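Local coordinates for protein L-threonine dehydrogenase (Flavobacterium frigidimaris, PDB 2YY7) that probably oxidises the 3-hydroxyl of L-threonine with NAD as cofactor, as a dehydrogenase of the NAD-dependent epimerase/dehydratase family, at residues G12-E17 / D218-T223; T19-K24 / A222-M227; P139-G144 / Q273-S278; D186-I191 / M211-M216. One frame throughout, in Å; residues are numbered along the deposited sequence.

Contact 1 (G12-E17 / D218-T223). With NAD (nicotinamide-adenine-dinucleotide), chain E.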
# COMPACT_ATOMS: atom_id res chain seq x y z
N GLY A 12 11.00 -2.12 23.20
CA GLY A 12 10.41 -0.86 22.77
C GLY A 12 9.44 -0.25 23.77
O GLY A 12 9.18 -0.82 24.84
N GLN A 13 8.91 0.92 23.41
CA GLN A 13 7.97 1.62 24.27
C GLN A 13 6.76 0.74 24.62
O GLN A 13 6.34 0.71 25.77
CB GLN A 13 7.47 2.91 23.59
CG GLN A 13 6.72 3.85 24.55
CD GLN A 13 5.88 4.91 23.84
OE1 GLN A 13 5.38 5.84 24.46
NE2 GLN A 13 5.73 4.76 22.53
N ILE A 14 6.22 0.04 23.63
CA ILE A 14 5.07 -0.84 23.87
C ILE A 14 5.51 -2.20 24.40
O ILE A 14 4.97 -2.70 25.38
CB ILE A 14 4.25 -1.09 22.59
CG1 ILE A 14 3.82 0.24 21.96
CG2 ILE A 14 3.02 -1.93 22.92
CD1 ILE A 14 3.13 0.08 20.61
N GLY A 15 6.50 -2.78 23.72
CA GLY A 15 7.01 -4.08 24.09
C GLY A 15 7.33 -4.25 25.56
O GLY A 15 7.10 -5.32 26.13
N THR A 16 7.87 -3.20 26.18
CA THR A 16 8.22 -3.22 27.59
C THR A 16 7.01 -3.56 28.46
O THR A 16 7.07 -4.48 29.29
CB THR A 16 8.80 -1.85 28.05
OG1 THR A 16 10.03 -1.60 27.37
CG2 THR A 16 9.05 -1.86 29.55
N GLU A 17 5.93 -2.82 28.27
CA GLU A 17 4.70 -3.03 29.03
C GLU A 17 3.95 -4.28 28.60
O GLU A 17 3.40 -5.00 29.44
CB GLU A 17 3.78 -1.81 28.88
CG GLU A 17 4.35 -0.54 29.47
CD GLU A 17 4.57 -0.64 30.97
OE1 GLU A 17 3.61 -0.99 31.69
OE2 GLU A 17 5.71 -0.38 31.43
N ASP A 218 -4.13 1.32 28.13
CA ASP A 218 -5.25 1.03 27.25
C ASP A 218 -4.76 0.30 26.01
O ASP A 218 -5.36 -0.69 25.58
CB ASP A 218 -5.95 2.34 26.86
CG ASP A 218 -6.92 2.82 27.92
OD1 ASP A 218 -7.14 4.04 28.01
OD2 ASP A 218 -7.46 1.98 28.65
N ALA A 219 -3.67 0.79 25.43
CA ALA A 219 -3.11 0.17 24.24
C ALA A 219 -2.78 -1.29 24.52
O ALA A 219 -3.03 -2.16 23.68
CB ALA A 219 -1.86 0.92 23.80
N ILE A 220 -2.23 -1.57 25.70
CA ILE A 220 -1.87 -2.94 26.07
C ILE A 220 -3.12 -3.81 26.25
O ILE A 220 -3.16 -4.96 25.80
CB ILE A 220 -1.06 -2.96 27.38
CG1 ILE A 220 0.24 -2.18 27.19
CG2 ILE A 220 -0.76 -4.40 27.79
CD1 ILE A 220 1.12 -2.69 26.06
N ASP A 221 -4.13 -3.28 26.92
CA ASP A 221 -5.37 -4.04 27.13
C ASP A 221 -5.98 -4.38 25.77
O ASP A 221 -6.45 -5.50 25.55
CB ASP A 221 -6.35 -3.23 27.97
CG ASP A 221 -5.98 -3.21 29.45
OD1 ASP A 221 -6.54 -2.39 30.20
OD2 ASP A 221 -5.13 -4.03 29.86
N ALA A 222 -5.96 -3.42 24.86
CA ALA A 222 -6.51 -3.61 23.52
C ALA A 222 -5.78 -4.75 22.82
O ALA A 222 -6.41 -5.65 22.26
CB ALA A 222 -6.37 -2.32 22.71
N THR A 223 -4.46 -4.69 22.86
CA THR A 223 -3.62 -5.70 22.22
C THR A 223 -3.92 -7.10 22.74
O THR A 223 -4.12 -8.03 21.97
CB THR A 223 -2.12 -5.40 22.45
OG1 THR A 223 -1.82 -4.09 21.94
CG2 THR A 223 -1.25 -6.43 21.75
PA NAD E . 9.99 1.40 19.66
O1A NAD E . 9.93 2.03 21.01
O2A NAD E . 10.79 2.12 18.64
O5B NAD E . 10.39 -0.13 19.77
C5B NAD E . 10.86 -0.85 18.67
C4B NAD E . 11.73 -1.98 19.15
O4B NAD E . 12.04 -2.80 18.02
C3B NAD E . 13.06 -1.48 19.77
O3B NAD E . 13.28 -2.03 21.08
C2B NAD E . 14.10 -1.89 18.72
O2B NAD E . 15.36 -2.18 19.30
C1B NAD E . 13.43 -3.11 18.08
N9A NAD E . 14.00 -3.45 16.77
C8A NAD E . 14.33 -2.55 15.76
N7A NAD E . 14.83 -3.24 14.73
C5A NAD E . 14.80 -4.55 15.07
C6A NAD E . 15.24 -5.69 14.40
N6A NAD E . 15.85 -5.58 13.25
N1A NAD E . 15.12 -6.91 15.01
C2A NAD E . 14.56 -7.02 16.28
N3A NAD E . 14.15 -5.90 16.98
C4A NAD E . 14.29 -4.69 16.36
O3 NAD E . 8.51 1.34 19.04
PN NAD E . 7.08 1.15 19.80
O1N NAD E . 7.14 0.10 20.87
O2N NAD E . 6.57 2.52 20.04
O5D NAD E . 6.18 0.55 18.58
C5D NAD E . 6.02 -0.86 18.41
C4D NAD E . 5.04 -1.11 17.23
O4D NAD E . 3.84 -0.39 17.45
C3D NAD E . 5.55 -0.61 15.88
O3D NAD E . 5.06 -1.48 14.86
C2D NAD E . 4.87 0.72 15.71
O2D NAD E . 4.87 1.05 14.34
C1D NAD E . 3.50 0.47 16.34
N1N NAD E . 2.88 1.75 16.74
C2N NAD E . 3.41 2.47 17.79
C3N NAD E . 2.82 3.67 18.16
C7N NAD E . 3.30 4.42 19.38
O7N NAD E . 2.68 5.64 19.60
N7N NAD E . 4.29 3.96 20.17
C4N NAD E . 1.71 4.16 17.45
C5N NAD E . 1.17 3.41 16.40
C6N NAD E . 1.77 2.22 16.04
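I14 works in two directions at once, packing one methyl on I220 and sending its other branch into the NAD cofactor. Its first torsion divides the labour: with chi1 at -55°, CG1 lies beside the backbone N and carries CD1 to within 3.3 Å of NAD O4D, while CG2, anti to that N, meets I220 CD1 at 3.7 Å. The two isoleucines lie side by side and run antiparallel, so this is a lateral contact of methyl groups. About one turn on along helix 13-26, E17 CB rests on I220 CG1 at 3.9 Å; the E17 chain then folds away, and its OE2 is hydrogen-bonded to S177. I220 thus touches residues three apart, I14 and E17, on one side of helix 13-26, and no hydrogen bond crosses between the segments.

The polar work is done by the helix start. Q13 N donates to NAD O1A at 2.8 Å and I14 N to NAD O1N at 2.9 Å, both nearly straight, at 170° and 173°, so each phosphate receives one backbone N-H. G12 CA comes within 3.1 Å of NAD O5B, a closeness that a residue without a side chain permits. T16 grips G12 O twice, with N and OG1 arriving from opposite faces of the carbonyl plane.

G12 and G15 are the last two glycines of the GxxGxxG dinucleotide-binding motif. The chemistry implies a division by side: two backbone N-H groups bind the pyrophosphate oxygens, whose negative charge the helix N terminus would probably help to stabilise, while the contact with 218-223 is apolar.

Contact 2 (T19-K24 / A222-M227)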
# COMPACT_ATOMS: atom_id res chain seq x y z
N THR A 19 5.14 -7.07 27.36
CA THR A 19 5.82 -8.25 27.87
C THR A 19 5.48 -8.47 29.35
O THR A 19 5.20 -9.60 29.77
CB THR A 19 7.36 -8.11 27.73
OG1 THR A 19 7.70 -7.95 26.35
CG2 THR A 19 8.07 -9.36 28.27
N GLN A 20 5.50 -7.40 30.13
CA GLN A 20 5.19 -7.49 31.56
C GLN A 20 3.77 -7.97 31.80
O GLN A 20 3.55 -8.88 32.59
CB GLN A 20 5.40 -6.13 32.24
CG GLN A 20 5.25 -6.16 33.76
CD GLN A 20 5.45 -4.79 34.40
OE1 GLN A 20 4.72 -3.85 34.11
NE2 GLN A 20 6.45 -4.69 35.27
N LYS A 21 2.81 -7.36 31.11
CA LYS A 21 1.41 -7.73 31.27
C LYS A 21 1.14 -9.17 30.83
O LYS A 21 0.43 -9.91 31.51
CB LYS A 21 0.53 -6.77 30.47
CG LYS A 21 -0.97 -7.00 30.62
CD LYS A 21 -1.43 -6.84 32.06
CE LYS A 21 -2.94 -7.04 32.15
NZ LYS A 21 -3.44 -6.93 33.55
N LEU A 22 1.71 -9.57 29.70
CA LEU A 22 1.53 -10.92 29.21
C LEU A 22 2.09 -11.94 30.20
O LEU A 22 1.49 -13.00 30.43
CB LEU A 22 2.21 -11.08 27.85
CG LEU A 22 1.34 -11.21 26.59
CD1 LEU A 22 -0.03 -10.62 26.79
CD2 LEU A 22 2.06 -10.54 25.42
N ARG A 23 3.24 -11.63 30.80
CA ARG A 23 3.86 -12.52 31.76
C ARG A 23 3.04 -12.67 33.04
O ARG A 23 3.07 -13.72 33.69
CB ARG A 23 5.29 -12.05 32.09
CG ARG A 23 6.28 -12.39 30.97
CD ARG A 23 7.67 -11.83 31.20
NE ARG A 23 8.61 -12.38 30.23
CZ ARG A 23 9.82 -11.89 29.99
NH1 ARG A 23 10.25 -10.82 30.64
NH2 ARG A 23 10.60 -12.47 29.09
N LYS A 24 2.30 -11.62 33.41
CA LYS A 24 1.46 -11.67 34.60
C LYS A 24 0.24 -12.54 34.33
O LYS A 24 -0.23 -13.26 35.21
CB LYS A 24 0.98 -10.26 34.97
CG LYS A 24 2.08 -9.35 35.49
CD LYS A 24 1.59 -7.92 35.73
CE LYS A 24 0.49 -7.85 36.79
NZ LYS A 24 -0.82 -8.38 36.30
N ALA A 222 -5.96 -3.42 24.86
CA ALA A 222 -6.51 -3.61 23.52
C ALA A 222 -5.78 -4.75 22.82
O ALA A 222 -6.41 -5.65 22.26
CB ALA A 222 -6.37 -2.32 22.71
N THR A 223 -4.46 -4.69 22.86
CA THR A 223 -3.62 -5.70 22.22
C THR A 223 -3.92 -7.10 22.74
O THR A 223 -4.12 -8.03 21.97
CB THR A 223 -2.12 -5.40 22.45
OG1 THR A 223 -1.82 -4.09 21.94
CG2 THR A 223 -1.25 -6.43 21.75
N ILE A 224 -3.94 -7.25 24.06
CA ILE A 224 -4.21 -8.54 24.67
C ILE A 224 -5.63 -9.03 24.43
O ILE A 224 -5.85 -10.21 24.15
CB ILE A 224 -3.95 -8.48 26.20
CG1 ILE A 224 -2.46 -8.17 26.44
CG2 ILE A 224 -4.36 -9.79 26.86
CD1 ILE A 224 -2.11 -8.00 27.90
N ASN A 225 -6.60 -8.13 24.55
CA ASN A 225 -7.99 -8.52 24.36
C ASN A 225 -8.35 -8.97 22.95
O ASN A 225 -9.08 -9.94 22.78
CB ASN A 225 -8.92 -7.39 24.81
CG ASN A 225 -8.94 -7.21 26.32
OD1 ASN A 225 -8.57 -8.13 27.05
ND2 ASN A 225 -9.37 -6.05 26.78
N ILE A 226 -7.84 -8.28 21.92
CA ILE A 226 -8.15 -8.69 20.56
C ILE A 226 -7.51 -10.05 20.27
O ILE A 226 -8.05 -10.86 19.51
CB ILE A 226 -7.66 -7.65 19.51
CG1 ILE A 226 -8.19 -8.05 18.12
CG2 ILE A 226 -6.15 -7.58 19.49
CD1 ILE A 226 -7.95 -7.01 17.03
N MET A 227 -6.36 -10.30 20.89
CA MET A 227 -5.66 -11.57 20.70
C MET A 227 -6.30 -12.75 21.44
O MET A 227 -6.28 -13.87 20.94
CB MET A 227 -4.19 -11.43 21.12
CG MET A 227 -3.32 -10.72 20.09
SD MET A 227 -3.11 -11.70 18.57
CE MET A 227 -1.65 -12.61 18.97
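L22 and I224 meet without any flat group between them; the guanidinium of R23, next along the helix, is turned off elsewhere and has T19 CG2 on one face, 3.4 Å above its plane and offset toward the rim. R23 NH2 is hydrogen-bonded to V31 O, so the charged group is occupied outside this contact.

The interface itself is apolar and small, burying 126 Å² in all. I224 supplies the larger part. Its CG1 stands anti to the carbonyl carbon (chi1 -63°) and the branch runs on extended, which delivers CD1 straight to the facing helix. There L22 CD1 lies alongside it, 3.5 Å from I224 CG1 and equally 3.5 Å from I224 CD1, the two side chains overlapping lengthwise with their ends pointing opposite ways. The first of these carbon pairs is tighter than usual van der Waals contact; as L22 chi1, at -109°, also departs from the staggered values, this may reflect strain or uncertainty in the model.

K21 crosses I224 at about a right angle, with its CB 3.9 Å from I224 CD1; the still shorter approach of its CG is doubtful as modelled. The backbones come closest at L22 and I224, whose CA atoms are 7.7 Å apart.

Both helices rest on the Rossmann sheet. L22 reaches down to I5 and I7 of strand 5-8 and to Y73 of strand 71-74; T223, beside I224, also touches Y73, as well as I168 of strand 164-174. Helix 13-26, the link between parallel strands 5-8 and 31-35, is thus packed alongside helix 216-228.

Contact 3 (P139-G144 / Q273-S278). With NAD (nicotinamide-adenine-dinucleotide), chain E.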
# COMPACT_ATOMS: atom_id res chain seq x y z
N PRO A 139 -1.42 7.67 2.71
CA PRO A 139 -0.30 8.07 3.57
C PRO A 139 0.81 8.78 2.81
O PRO A 139 1.22 8.35 1.73
CB PRO A 139 0.15 6.74 4.18
CG PRO A 139 -0.27 5.72 3.17
CD PRO A 139 -1.64 6.22 2.78
N SER A 140 1.29 9.88 3.38
CA SER A 140 2.35 10.67 2.77
C SER A 140 3.73 10.40 3.37
O SER A 140 4.71 11.04 2.98
CB SER A 140 2.01 12.16 2.88
OG SER A 140 1.77 12.51 4.23
N THR A 141 3.82 9.47 4.32
CA THR A 141 5.11 9.13 4.93
C THR A 141 5.51 7.69 4.60
O THR A 141 4.65 6.86 4.30
CB THR A 141 5.06 9.24 6.47
OG1 THR A 141 4.16 8.25 7.00
CG2 THR A 141 4.57 10.62 6.88
N VAL A 142 6.81 7.41 4.64
CA VAL A 142 7.32 6.06 4.38
C VAL A 142 6.64 5.11 5.36
O VAL A 142 6.20 4.02 4.99
CB VAL A 142 8.86 5.98 4.62
CG1 VAL A 142 9.33 4.54 4.49
CG2 VAL A 142 9.59 6.86 3.62
N TYR A 143 6.58 5.53 6.62
CA TYR A 143 5.98 4.73 7.69
C TYR A 143 4.54 4.35 7.35
O TYR A 143 4.19 3.17 7.34
CB TYR A 143 6.02 5.52 8.99
CG TYR A 143 5.38 4.86 10.19
CD1 TYR A 143 5.94 3.73 10.78
CD2 TYR A 143 4.27 5.44 10.80
CE1 TYR A 143 5.40 3.19 11.97
CE2 TYR A 143 3.73 4.92 11.97
CZ TYR A 143 4.30 3.80 12.56
OH TYR A 143 3.77 3.34 13.75
N GLY A 144 3.71 5.36 7.06
CA GLY A 144 2.32 5.10 6.73
C GLY A 144 2.15 4.16 5.55
O GLY A 144 1.26 3.31 5.53
N GLN A 273 5.65 18.44 12.17
CA GLN A 273 4.36 19.12 12.03
C GLN A 273 3.69 18.73 10.71
O GLN A 273 2.46 18.62 10.61
CB GLN A 273 4.55 20.64 12.05
CG GLN A 273 3.24 21.41 11.93
CD GLN A 273 2.39 21.30 13.18
OE1 GLN A 273 1.19 21.04 13.12
NE2 GLN A 273 3.02 21.50 14.32
N LYS A 274 4.51 18.54 9.68
CA LYS A 274 4.01 18.19 8.35
C LYS A 274 3.41 16.78 8.36
O LYS A 274 2.47 16.50 7.61
CB LYS A 274 5.14 18.28 7.32
CG LYS A 274 5.65 19.72 7.12
CD LYS A 274 6.75 19.82 6.07
CE LYS A 274 8.03 19.11 6.50
NZ LYS A 274 9.13 19.33 5.51
N ILE A 275 3.95 15.91 9.20
CA ILE A 275 3.42 14.55 9.30
C ILE A 275 2.07 14.63 10.00
O ILE A 275 1.07 14.10 9.52
CB ILE A 275 4.35 13.63 10.13
CG1 ILE A 275 5.73 13.53 9.46
CG2 ILE A 275 3.71 12.26 10.29
CD1 ILE A 275 6.72 12.65 10.20
N ALA A 276 2.06 15.31 11.15
CA ALA A 276 0.84 15.47 11.94
C ALA A 276 -0.30 16.09 11.13
O ALA A 276 -1.45 15.67 11.25
CB ALA A 276 1.13 16.33 13.17
N ASP A 277 0.01 17.10 10.32
CA ASP A 277 -1.02 17.75 9.52
C ASP A 277 -1.64 16.82 8.48
O ASP A 277 -2.72 17.10 7.97
CB ASP A 277 -0.47 19.00 8.82
CG ASP A 277 -0.11 20.12 9.80
OD1 ASP A 277 -0.76 20.22 10.86
OD2 ASP A 277 0.81 20.90 9.49
N SER A 278 -0.97 15.71 8.17
CA SER A 278 -1.51 14.77 7.20
C SER A 278 -2.36 13.69 7.87
O SER A 278 -2.92 12.82 7.19
CB SER A 278 -0.39 14.11 6.39
OG SER A 278 0.24 13.09 7.13
PA NAD E . 9.99 1.40 19.66
O1A NAD E . 9.93 2.03 21.01
O2A NAD E . 10.79 2.12 18.64
O5B NAD E . 10.39 -0.13 19.77
C5B NAD E . 10.86 -0.85 18.67
C4B NAD E . 11.73 -1.98 19.15
O4B NAD E . 12.04 -2.80 18.02
C3B NAD E . 13.06 -1.48 19.77
O3B NAD E . 13.28 -2.03 21.08
C2B NAD E . 14.10 -1.89 18.72
O2B NAD E . 15.36 -2.18 19.30
C1B NAD E . 13.43 -3.11 18.08
N9A NAD E . 14.00 -3.45 16.77
C8A NAD E . 14.33 -2.55 15.76
N7A NAD E . 14.83 -3.24 14.73
C5A NAD E . 14.80 -4.55 15.07
C6A NAD E . 15.24 -5.69 14.40
N6A NAD E . 15.85 -5.58 13.25
N1A NAD E . 15.12 -6.91 15.01
C2A NAD E . 14.56 -7.02 16.28
N3A NAD E . 14.15 -5.90 16.98
C4A NAD E . 14.29 -4.69 16.36
O3 NAD E . 8.51 1.34 19.04
PN NAD E . 7.08 1.15 19.80
O1N NAD E . 7.14 0.10 20.87
O2N NAD E . 6.57 2.52 20.04
O5D NAD E . 6.18 0.55 18.58
C5D NAD E . 6.02 -0.86 18.41
C4D NAD E . 5.04 -1.11 17.23
O4D NAD E . 3.84 -0.39 17.45
C3D NAD E . 5.55 -0.61 15.88
O3D NAD E . 5.06 -1.48 14.86
C2D NAD E . 4.87 0.72 15.71
O2D NAD E . 4.87 1.05 14.34
C1D NAD E . 3.50 0.47 16.34
N1N NAD E . 2.88 1.75 16.74
C2N NAD E . 3.41 2.47 17.79
C3N NAD E . 2.82 3.67 18.16
C7N NAD E . 3.30 4.42 19.38
O7N NAD E . 2.68 5.64 19.60
N7N NAD E . 4.29 3.96 20.17
C4N NAD E . 1.71 4.16 17.45
C5N NAD E . 1.17 3.41 16.40
C6N NAD E . 1.77 2.22 16.04
O HOH W 1 -0.08 10.60 5.94
O HOH W 2 3.16 14.54 5.60
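S140 and T141 face S278 and I275 with both hydroxyls held between the backbone N and the carbonyl carbon (chi1 55° and 66°). At T141 this rotation separates the two branches. OG1 turns back as an N-cap and accepts from G144 N at 2.9 Å, with an N-H...O angle of 163°, whereas CG2 is left to cross I275 at about a right angle, 3.9 Å from I275 CG2. That methyl pair is the apolar core of the contact. S140 OG packs directly beside S278, 3.4 Å from S278 CB.

Two waters make the polar connection. Water 1 accepts from S140 N at 3.0 Å and donates to S278 OG at 2.8 Å. The same S278 OG passes its own proton to I275 O at 2.7 Å, in the carbonyl plane and on a lone pair, while S278 N is bonded to I275 O as well. Its hydroxyl is thereby fixed as donor to the protein and acceptor from the water. Water 2 joins S140 OG, at 2.8 Å, to K274 O, to which it donates.

Y143 starts from the same capped helix but points the other way, into the cofactor site. NAD O2D lies in plane at its ring edge and is hydrogen-bonded to Y143 OH at 2.6 Å, either being a possible donor. Y143 and K147, which also bonds NAD, form the YxxxK pair of the short-chain dehydrogenase superfamily. P139 O accepts from R152 of the second subunit.

The contact is therefore partly water-mediated: two water bridges accompany the methyl pair and the S140-S278 packing, while the T141 cap sets the start of the helix that presents Y143 to NAD.

Contact 4 (D186-I191 / M211-M216)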
# COMPACT_ATOMS: atom_id res chain seq x y z
N ASP A 186 5.24 11.76 19.92
CA ASP A 186 6.13 11.67 21.07
C ASP A 186 6.13 12.89 22.00
O ASP A 186 6.55 12.79 23.15
CB ASP A 186 7.56 11.38 20.61
CG ASP A 186 7.70 10.00 19.98
OD1 ASP A 186 6.67 9.31 19.77
OD2 ASP A 186 8.84 9.60 19.68
N TYR A 187 5.66 14.04 21.52
CA TYR A 187 5.63 15.24 22.36
C TYR A 187 4.75 15.03 23.59
O TYR A 187 4.99 15.64 24.63
CB TYR A 187 5.13 16.46 21.58
CG TYR A 187 3.63 16.67 21.68
CD1 TYR A 187 2.76 16.09 20.76
CD2 TYR A 187 3.08 17.41 22.73
CE1 TYR A 187 1.37 16.24 20.88
CE2 TYR A 187 1.70 17.56 22.86
CZ TYR A 187 0.86 16.97 21.93
OH TYR A 187 -0.51 17.10 22.07
N ALA A 188 3.73 14.18 23.45
CA ALA A 188 2.80 13.92 24.55
C ALA A 188 3.45 13.14 25.70
O ALA A 188 2.86 12.99 26.77
CB ALA A 188 1.57 13.16 24.03
N VAL A 189 4.65 12.63 25.45
CA VAL A 189 5.41 11.92 26.47
C VAL A 189 6.47 12.89 26.98
O VAL A 189 6.59 13.12 28.19
CB VAL A 189 6.09 10.66 25.88
CG1 VAL A 189 7.00 10.01 26.94
CG2 VAL A 189 5.03 9.67 25.42
N ASP A 190 7.22 13.47 26.06
CA ASP A 190 8.28 14.42 26.40
C ASP A 190 7.79 15.55 27.31
O ASP A 190 8.47 15.93 28.27
CB ASP A 190 8.87 15.02 25.12
CG ASP A 190 9.67 14.02 24.32
OD1 ASP A 190 10.05 14.35 23.17
OD2 ASP A 190 9.92 12.90 24.82
N ILE A 191 6.61 16.08 27.01
CA ILE A 191 6.03 17.18 27.78
C ILE A 191 5.98 16.85 29.27
O ILE A 191 6.12 17.74 30.10
CB ILE A 191 4.61 17.51 27.26
CG1 ILE A 191 4.12 18.82 27.89
CG2 ILE A 191 3.66 16.37 27.58
CD1 ILE A 191 2.80 19.31 27.31
N MET A 211 -4.84 15.61 17.83
CA MET A 211 -4.51 14.26 17.38
C MET A 211 -5.14 13.18 18.24
O MET A 211 -5.52 13.42 19.38
CB MET A 211 -2.99 14.05 17.40
CG MET A 211 -2.20 15.05 16.58
SD MET A 211 -0.42 14.74 16.74
CE MET A 211 -0.19 13.58 15.40
N PRO A 212 -5.25 11.96 17.68
CA PRO A 212 -5.82 10.80 18.39
C PRO A 212 -4.71 10.24 19.28
O PRO A 212 -3.61 9.95 18.79
CB PRO A 212 -6.17 9.83 17.26
CG PRO A 212 -6.26 10.71 16.04
CD PRO A 212 -5.13 11.67 16.25
N MET A 213 -5.00 10.09 20.57
CA MET A 213 -4.01 9.58 21.51
C MET A 213 -4.60 8.48 22.39
O MET A 213 -5.82 8.32 22.45
CB MET A 213 -3.50 10.72 22.40
CG MET A 213 -2.76 11.82 21.65
SD MET A 213 -1.01 11.46 21.43
CE MET A 213 -0.38 13.08 20.98
N MET A 214 -3.72 7.75 23.06
CA MET A 214 -4.13 6.68 23.96
C MET A 214 -3.05 6.42 25.00
O MET A 214 -1.86 6.44 24.69
CB MET A 214 -4.41 5.40 23.17
CG MET A 214 -4.89 4.23 24.03
SD MET A 214 -5.30 2.79 23.03
CE MET A 214 -6.84 3.34 22.26
N TYR A 215 -3.47 6.18 26.24
CA TYR A 215 -2.52 5.89 27.31
C TYR A 215 -2.07 4.44 27.09
O TYR A 215 -2.87 3.60 26.67
CB TYR A 215 -3.19 6.02 28.68
CG TYR A 215 -2.22 6.09 29.84
CD1 TYR A 215 -2.59 5.67 31.12
CD2 TYR A 215 -0.93 6.60 29.67
CE1 TYR A 215 -1.72 5.75 32.19
CE2 TYR A 215 -0.05 6.70 30.74
CZ TYR A 215 -0.45 6.27 32.00
OH TYR A 215 0.42 6.35 33.06
N MET A 216 -0.80 4.15 27.38
CA MET A 216 -0.27 2.80 27.16
C MET A 216 -1.07 1.66 27.81
O MET A 216 -1.23 0.59 27.21
CB MET A 216 1.20 2.72 27.61
CG MET A 216 1.93 1.44 27.22
SD MET A 216 2.08 1.21 25.42
CE MET A 216 3.37 2.41 25.04
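The turn that brings Y187 and A188 up to M213 begins at D186 O, an acceptor gripped by two backbone N-H groups: V189 N at 3.0 Å and D190 N at 3.1 Å. I191 N then bonds to Y187 O at 2.9 Å, continuing the helix.

Across the contact everything converges on one methyl. M213 CE is 3.6 Å from Y187 CE1 and 3.6 Å from A188 CB, touching two consecutive helix residues. A bend at chi2 (-86°) explains the reach: M213 rises from the strand and its chain then turns, so that the terminal methyl, with SD 4.0 Å from A188 CB behind it, arrives at the helix. The Y187 ring is approached obliquely.

The other surroundings of Y187 are mostly apolar, with Y201 and C203 of strand 200-203 and P249 and I252 of helix 249-257. A188 also touches I174. On its own side M213 belongs to strand 211-215, which is hydrogen-bonded to strand 164-174 through P212 and M214 and to F247 and M245 through M211 and M213. The strand therefore carries M213 as part of the main sheet, about 7 Å from the bound NAD by nearest side-chain approach.

No hydrogen bond crosses between the segments. The chemistry implies that between these two segments the contact is apolar, resting on van der Waals packing of one flexible thioether tip against an aromatic carbon and an alanine methyl.

How the contacts relate
From the N terminus, helix 13-26 opens contacts 1 and 2 in succession, and both close on helix 216-228, sharing A222 and T223; they meet where I220 CG2 packs on K21 CB at 3.8 Å. Contact 3 starts between those ends, at 139-144, and finishes beyond them at 273-278, so it crosses both. Contact 4 spans the shortest interval, 186-191 to 211-216, and falls within the loops of all the others. Strand 211-215 runs into helix 216-228, bringing M216 CE within 3.5 Å of Q13 O; at its other end M211 CE touches A276 CB of contact 3. Contacts 1 and 3 both touch NAD, through 12-14 and Y143; contact 3 joins the start of helix 142-161 to 273-278.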